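Local coordinates for uncharacterized protein (Thermus thermophilus HB8, PDB 6SCE) that probably acts as a CRISPR defence nuclease that cuts DNA when cyclic oligoadenylate, the signal of a type III system, activates it, at residues P601-E609 and Y617-A626. Numbering follows the deposited sequence.
Sequences PNLVYMALE and YRFPEELEKA
The Phe-619 ring turns its edge to the selenium of selenomethionine Met-606, which lies 3.7 Å from CD2 in a Met-aromatic contact, while CB of Pro-620 sits over one face, offset toward the rim. CD1 of Leu-608 approaches CD1 of Phe-619 obliquely at 3.6 Å. The Tyr-617 ring carries CA of Ala-626 over the centre of one face and meets O of Tyr-605 at its edge. Bent at chi3 (86°), the Met-606 chain places CE 3.7 Å from CB of Ala-626, while SE also packs on CD2 of Leu-623, packing the start of helix 623-627 against strand 603-607. The carboxylate of Glu-609 meets the edge of the Arg-618 guanidinium, the two planes 52° apart; NH1 forms a salt bridge to OE1 of Glu-609 (3.2 Å), although as a hydrogen bond it is weak, and NE pairs with OE1 of Glu-621 at 3.0 Å. A leucine in place of Arg-618 would probably leave both carboxylates without their shared positive mate. Three backbone hydrogen bonds join 603-607 to 617-619, the one with the straightest N-H...O angle (174°) running from N of Phe-619, just past the strand, to O of Ala-607. This is parallel pairing at a sheet edge: 617-618 closes the mixed sheet beside 603-607, and helix 499-513 packs against Leu-608 and Phe-619.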
ATOM      1  N   PRO A 601      -9.099   1.506  12.011  1.00 57.08           N
ATOM      2  CA  PRO A 601      -9.600   0.885  10.779  1.00 57.73           C
ATOM      3  C   PRO A 601      -8.927  -0.439  10.387  1.00 50.19           C
ATOM      4  O   PRO A 601      -9.562  -1.266   9.736  1.00 51.83           O
ATOM      5  CB  PRO A 601      -9.320   1.944   9.699  1.00 59.10           C
ATOM      6  CG  PRO A 601      -9.174   3.232  10.439  1.00 61.75           C
ATOM      7  CD  PRO A 601      -8.596   2.869  11.779  1.00 59.43           C
ATOM      8  N   ASN A 602      -7.669  -0.637  10.752  1.00 41.55           N
ATOM      9  CA  ASN A 602      -6.978  -1.881  10.380  1.00 42.45           C
ATOM     10  C   ASN A 602      -6.608  -2.779  11.553  1.00 39.36           C
ATOM     11  O   ASN A 602      -5.903  -3.758  11.363  1.00 38.53           O
ATOM     12  CB  ASN A 602      -5.759  -1.606   9.477  1.00 41.24           C
ATOM     13  CG  ASN A 602      -4.596  -0.970  10.202  1.00 41.87           C
ATOM     14  OD1 ASN A 602      -4.712  -0.545  11.342  1.00 43.63           O
ATOM     15  ND2 ASN A 602      -3.446  -0.878   9.511  1.00 42.03           N
ATOM     16  N   LEU A 603      -7.086  -2.475  12.750  1.00 40.17           N
ATOM     17  CA  LEU A 603      -6.831  -3.361  13.905  1.00 40.98           C
ATOM     18  C   LEU A 603      -8.127  -3.978  14.420  1.00 43.60           C
ATOM     19  O   LEU A 603      -9.189  -3.386  14.263  1.00 44.36           O
ATOM     20  CB  LEU A 603      -6.136  -2.608  15.022  1.00 39.66           C
ATOM     21  CG  LEU A 603      -4.886  -1.824  14.625  1.00 41.05           C
ATOM     22  CD1 LEU A 603      -4.345  -1.051  15.821  1.00 41.96           C
ATOM     23  CD2 LEU A 603      -3.822  -2.763  14.075  1.00 39.28           C
ATOM     24  N   VAL A 604      -8.018  -5.176  14.991  1.00 41.00           N
ATOM     25  CA  VAL A 604      -9.143  -5.907  15.581  1.00 44.01           C
ATOM     26  C   VAL A 604      -8.727  -6.225  17.027  1.00 45.78           C
ATOM     27  O   VAL A 604      -7.604  -6.665  17.271  1.00 43.12           O
ATOM     28  CB  VAL A 604      -9.443  -7.211  14.801  1.00 45.34           C
ATOM     29  CG1 VAL A 604     -10.512  -8.056  15.491  1.00 46.97           C
ATOM     30  CG2 VAL A 604      -9.865  -6.898  13.375  1.00 44.15           C
ATOM     31  N   TYR A 605      -9.619  -5.953  17.976  1.00 46.70           N
ATOM     32  CA  TYR A 605      -9.315  -6.090  19.397  1.00 48.28           C
ATOM     33  C   TYR A 605     -10.068  -7.270  19.991  1.00 49.99           C
ATOM     34  O   TYR A 605     -11.291  -7.371  19.839  1.00 47.00           O
ATOM     35  CB  TYR A 605      -9.704  -4.821  20.134  1.00 47.99           C
ATOM     36  CG  TYR A 605      -8.793  -3.672  19.812  1.00 48.87           C
ATOM     37  CD1 TYR A 605      -9.047  -2.836  18.729  1.00 48.66           C
ATOM     38  CD2 TYR A 605      -7.669  -3.434  20.573  1.00 48.49           C
ATOM     39  CE1 TYR A 605      -8.202  -1.778  18.439  1.00 49.19           C
ATOM     40  CE2 TYR A 605      -6.823  -2.385  20.292  1.00 52.80           C
ATOM     41  CZ  TYR A 605      -7.090  -1.561  19.222  1.00 48.42           C
ATOM     42  OH  TYR A 605      -6.229  -0.524  18.962  1.00 50.33           O
HETATM   43  N   MSE A 606      -9.335  -8.159  20.658  1.00 48.11           N
HETATM   44  CA  MSE A 606      -9.939  -9.338  21.287  1.00 49.78           C
HETATM   45  C   MSE A 606      -9.387  -9.552  22.668  1.00 48.33           C
HETATM   46  O   MSE A 606      -8.345  -8.988  23.046  1.00 48.70           O
HETATM   47  CB  MSE A 606      -9.656 -10.585  20.459  1.00 48.76           C
HETATM   48  CG  MSE A 606     -10.230 -10.464  19.054  1.00 47.97           C
HETATM   49 SE   MSE A 606     -10.005 -12.164  18.137  1.00 50.51          SE
HETATM   50  CE  MSE A 606     -11.648 -13.110  18.738  1.00 54.82           C
ATOM     51  N   ALA A 607     -10.080 -10.384  23.445  1.00 53.22           N
ATOM     52  CA  ALA A 607      -9.646 -10.667  24.805  1.00 56.33           C
ATOM     53  C   ALA A 607     -10.106 -12.037  25.304  1.00 55.57           C
ATOM     54  O   ALA A 607     -11.190 -12.513  24.959  1.00 52.17           O
ATOM     55  CB  ALA A 607     -10.120  -9.569  25.744  1.00 58.54           C
ATOM     56  N   LEU A 608      -9.251 -12.666  26.105  1.00 58.98           N
ATOM     57  CA  LEU A 608      -9.573 -13.942  26.735  1.00 60.42           C
ATOM     58  C   LEU A 608     -10.710 -13.732  27.738  1.00 61.48           C
ATOM     59  O   LEU A 608     -11.692 -14.485  27.737  1.00 62.35           O
ATOM     60  CB  LEU A 608      -8.339 -14.570  27.391  1.00 59.16           C
ATOM     61  CG  LEU A 608      -7.484 -15.445  26.472  1.00 60.71           C
ATOM     62  CD1 LEU A 608      -7.001 -14.671  25.253  1.00 61.18           C
ATOM     63  CD2 LEU A 608      -6.293 -16.026  27.222  1.00 59.15           C
ATOM     64  N   GLU A 609     -10.583 -12.694  28.563  1.00 64.77           N
ATOM     65  CA  GLU A 609     -11.675 -12.250  29.436  1.00 68.82           C
ATOM     66  C   GLU A 609     -11.866 -10.742  29.359  1.00 65.84           C
ATOM     67  O   GLU A 609     -10.911  -9.995  29.130  1.00 65.47           O
ATOM     68  CB  GLU A 609     -11.401 -12.639  30.893  1.00 69.11           C
ATOM     69  CG  GLU A 609     -11.305 -14.133  31.166  1.00 71.23           C
ATOM     70  CD  GLU A 609     -12.597 -14.890  30.898  1.00 74.05           C
ATOM     71  OE1 GLU A 609     -13.679 -14.261  30.806  1.00 76.53           O
ATOM     72  OE2 GLU A 609     -12.527 -16.131  30.774  1.00 75.04           O
ATOM     73  N   TYR A 617     -13.943  -8.375  21.153  1.00 56.71           N
ATOM     74  CA  TYR A 617     -14.398  -9.730  20.925  1.00 59.00           C
ATOM     75  C   TYR A 617     -13.724 -10.683  21.895  1.00 57.22           C
ATOM     76  O   TYR A 617     -12.685 -10.379  22.484  1.00 55.05           O
ATOM     77  CB  TYR A 617     -14.142 -10.175  19.487  1.00 60.44           C
ATOM     78  CG  TYR A 617     -14.904  -9.379  18.465  1.00 62.10           C
ATOM     79  CD1 TYR A 617     -14.394  -8.178  17.970  1.00 66.26           C
ATOM     80  CD2 TYR A 617     -16.129  -9.820  17.989  1.00 65.28           C
ATOM     81  CE1 TYR A 617     -15.088  -7.437  17.032  1.00 69.19           C
ATOM     82  CE2 TYR A 617     -16.836  -9.087  17.047  1.00 69.24           C
ATOM     83  CZ  TYR A 617     -16.313  -7.897  16.572  1.00 70.35           C
ATOM     84  OH  TYR A 617     -17.003  -7.170  15.634  1.00 75.07           O
ATOM     85  N   ARG A 618     -14.350 -11.839  22.066  1.00 59.27           N
ATOM     86  CA  ARG A 618     -13.882 -12.831  22.999  1.00 60.95           C
ATOM     87  C   ARG A 618     -13.002 -13.843  22.266  1.00 52.65           C
ATOM     88  O   ARG A 618     -13.412 -14.447  21.283  1.00 49.96           O
ATOM     89  CB  ARG A 618     -15.075 -13.513  23.685  1.00 66.34           C
ATOM     90  CG  ARG A 618     -14.681 -14.352  24.895  1.00 75.29           C
ATOM     91  CD  ARG A 618     -15.889 -15.032  25.538  1.00 82.59           C
ATOM     92  NE  ARG A 618     -15.546 -16.354  26.067  1.00 87.90           N
ATOM     93  CZ  ARG A 618     -14.884 -16.578  27.203  1.00 90.50           C
ATOM     94  NH1 ARG A 618     -14.477 -15.573  27.975  1.00 87.94           N
ATOM     95  NH2 ARG A 618     -14.628 -17.828  27.574  1.00 94.35           N
ATOM     96  N   PHE A 619     -11.785 -14.020  22.757  1.00 52.48           N
ATOM     97  CA  PHE A 619     -10.844 -14.956  22.169  1.00 50.27           C
ATOM     98  C   PHE A 619     -10.839 -16.210  23.046  1.00 54.00           C
ATOM     99  O   PHE A 619     -10.673 -16.081  24.263  1.00 53.18           O
ATOM    100  CB  PHE A 619      -9.449 -14.321  22.147  1.00 50.54           C
ATOM    101  CG  PHE A 619      -8.441 -15.111  21.371  1.00 49.75           C
ATOM    102  CD1 PHE A 619      -7.697 -16.111  21.982  1.00 49.21           C
ATOM    103  CD2 PHE A 619      -8.246 -14.862  20.020  1.00 50.13           C
ATOM    104  CE1 PHE A 619      -6.779 -16.852  21.260  1.00 46.33           C
ATOM    105  CE2 PHE A 619      -7.331 -15.597  19.291  1.00 47.65           C
ATOM    106  CZ  PHE A 619      -6.599 -16.597  19.913  1.00 48.17           C
ATOM    107  N   PRO A 620     -10.963 -17.410  22.479  1.00 52.28           N
ATOM    108  CA  PRO A 620     -10.979 -17.677  21.042  1.00 52.06           C
ATOM    109  C   PRO A 620     -12.364 -17.909  20.458  1.00 56.56           C
ATOM    110  O   PRO A 620     -12.472 -18.155  19.249  1.00 55.42           O
ATOM    111  CB  PRO A 620     -10.185 -18.977  20.939  1.00 53.79           C
ATOM    112  CG  PRO A 620     -10.527 -19.698  22.211  1.00 57.27           C
ATOM    113  CD  PRO A 620     -10.623 -18.618  23.260  1.00 55.22           C
ATOM    114  N   GLU A 621     -13.405 -17.847  21.298  1.00 56.70           N
ATOM    115  CA  GLU A 621     -14.767 -18.250  20.890  1.00 61.86           C
ATOM    116  C   GLU A 621     -15.272 -17.438  19.710  1.00 59.68           C
ATOM    117  O   GLU A 621     -15.877 -17.989  18.798  1.00 57.84           O
ATOM    118  CB  GLU A 621     -15.780 -18.118  22.048  1.00 65.55           C
ATOM    119  CG  GLU A 621     -15.689 -19.199  23.119  1.00 68.04           C
ATOM    120  CD  GLU A 621     -14.549 -18.992  24.108  1.00 70.76           C
ATOM    121  OE1 GLU A 621     -13.896 -17.923  24.092  1.00 66.96           O
ATOM    122  OE2 GLU A 621     -14.305 -19.915  24.911  1.00 73.06           O
ATOM    123  N   GLU A 622     -15.028 -16.129  19.742  1.00 59.75           N
ATOM    124  CA  GLU A 622     -15.533 -15.226  18.713  1.00 61.19           C
ATOM    125  C   GLU A 622     -14.519 -14.880  17.614  1.00 61.90           C
ATOM    126  O   GLU A 622     -14.636 -13.816  17.005  1.00 58.25           O
ATOM    127  CB  GLU A 622     -16.046 -13.938  19.360  1.00 61.22           C
ATOM    128  CG  GLU A 622     -17.253 -14.149  20.255  1.00 65.47           C
ATOM    129  CD  GLU A 622     -17.839 -12.843  20.743  1.00 67.43           C
ATOM    130  OE1 GLU A 622     -17.095 -12.045  21.352  1.00 64.92           O
ATOM    131  OE2 GLU A 622     -19.046 -12.612  20.517  1.00 76.02           O
ATOM    132  N   LEU A 623     -13.549 -15.763  17.351  1.00 61.11           N
ATOM    133  CA  LEU A 623     -12.600 -15.554  16.251  1.00 59.02           C
ATOM    134  C   LEU A 623     -13.318 -15.333  14.927  1.00 62.97           C
ATOM    135  O   LEU A 623     -13.134 -14.298  14.284  1.00 66.81           O
ATOM    136  CB  LEU A 623     -11.626 -16.725  16.104  1.00 56.81           C
ATOM    137  CG  LEU A 623     -10.234 -16.544  16.706  1.00 57.47           C
ATOM    138  CD1 LEU A 623      -9.401 -17.786  16.431  1.00 54.54           C
ATOM    139  CD2 LEU A 623      -9.547 -15.298  16.162  1.00 54.78           C
ATOM    140  N   GLU A 624     -14.128 -16.304  14.517  1.00 60.76           N
ATOM    141  CA  GLU A 624     -14.919 -16.181  13.296  1.00 66.84           C
ATOM    142  C   GLU A 624     -15.603 -14.809  13.202  1.00 65.16           C
ATOM    143  O   GLU A 624     -15.473 -14.095  12.208  1.00 58.36           O
ATOM    144  CB  GLU A 624     -15.963 -17.300  13.243  1.00 72.88           C
ATOM    145  CG  GLU A 624     -16.870 -17.293  12.015  1.00 78.01           C
ATOM    146  CD  GLU A 624     -16.225 -17.900  10.785  1.00 84.79           C
ATOM    147  OE1 GLU A 624     -14.989 -17.790  10.625  1.00 87.95           O
ATOM    148  OE2 GLU A 624     -16.966 -18.491   9.971  1.00 90.19           O
ATOM    149  N   LYS A 625     -16.321 -14.458  14.258  1.00 66.29           N
ATOM    150  CA  LYS A 625     -17.063 -13.203  14.348  1.00 69.51           C
ATOM    151  C   LYS A 625     -16.144 -11.988  14.204  1.00 69.66           C
ATOM    152  O   LYS A 625     -16.479 -11.038  13.492  1.00 71.13           O
ATOM    153  CB  LYS A 625     -17.792 -13.156  15.695  1.00 73.18           C
ATOM    154  CG  LYS A 625     -18.965 -12.207  15.802  1.00 77.97           C
ATOM    155  CD  LYS A 625     -19.687 -12.455  17.126  1.00 80.86           C
ATOM    156  CE  LYS A 625     -20.932 -11.599  17.272  1.00 85.47           C
ATOM    157  NZ  LYS A 625     -20.598 -10.163  17.471  1.00 87.23           N
ATOM    158  N   ALA A 626     -14.990 -12.027  14.873  1.00 68.10           N
ATOM    159  CA  ALA A 626     -14.030 -10.914  14.862  1.00 68.50           C
ATOM    160  C   ALA A 626     -13.332 -10.740  13.510  1.00 68.92           C
ATOM    161  O   ALA A 626     -13.246  -9.622  13.003  1.00 67.35           O
ATOM    162  CB  ALA A 626     -12.991 -11.087  15.960  1.00 68.01           C
TER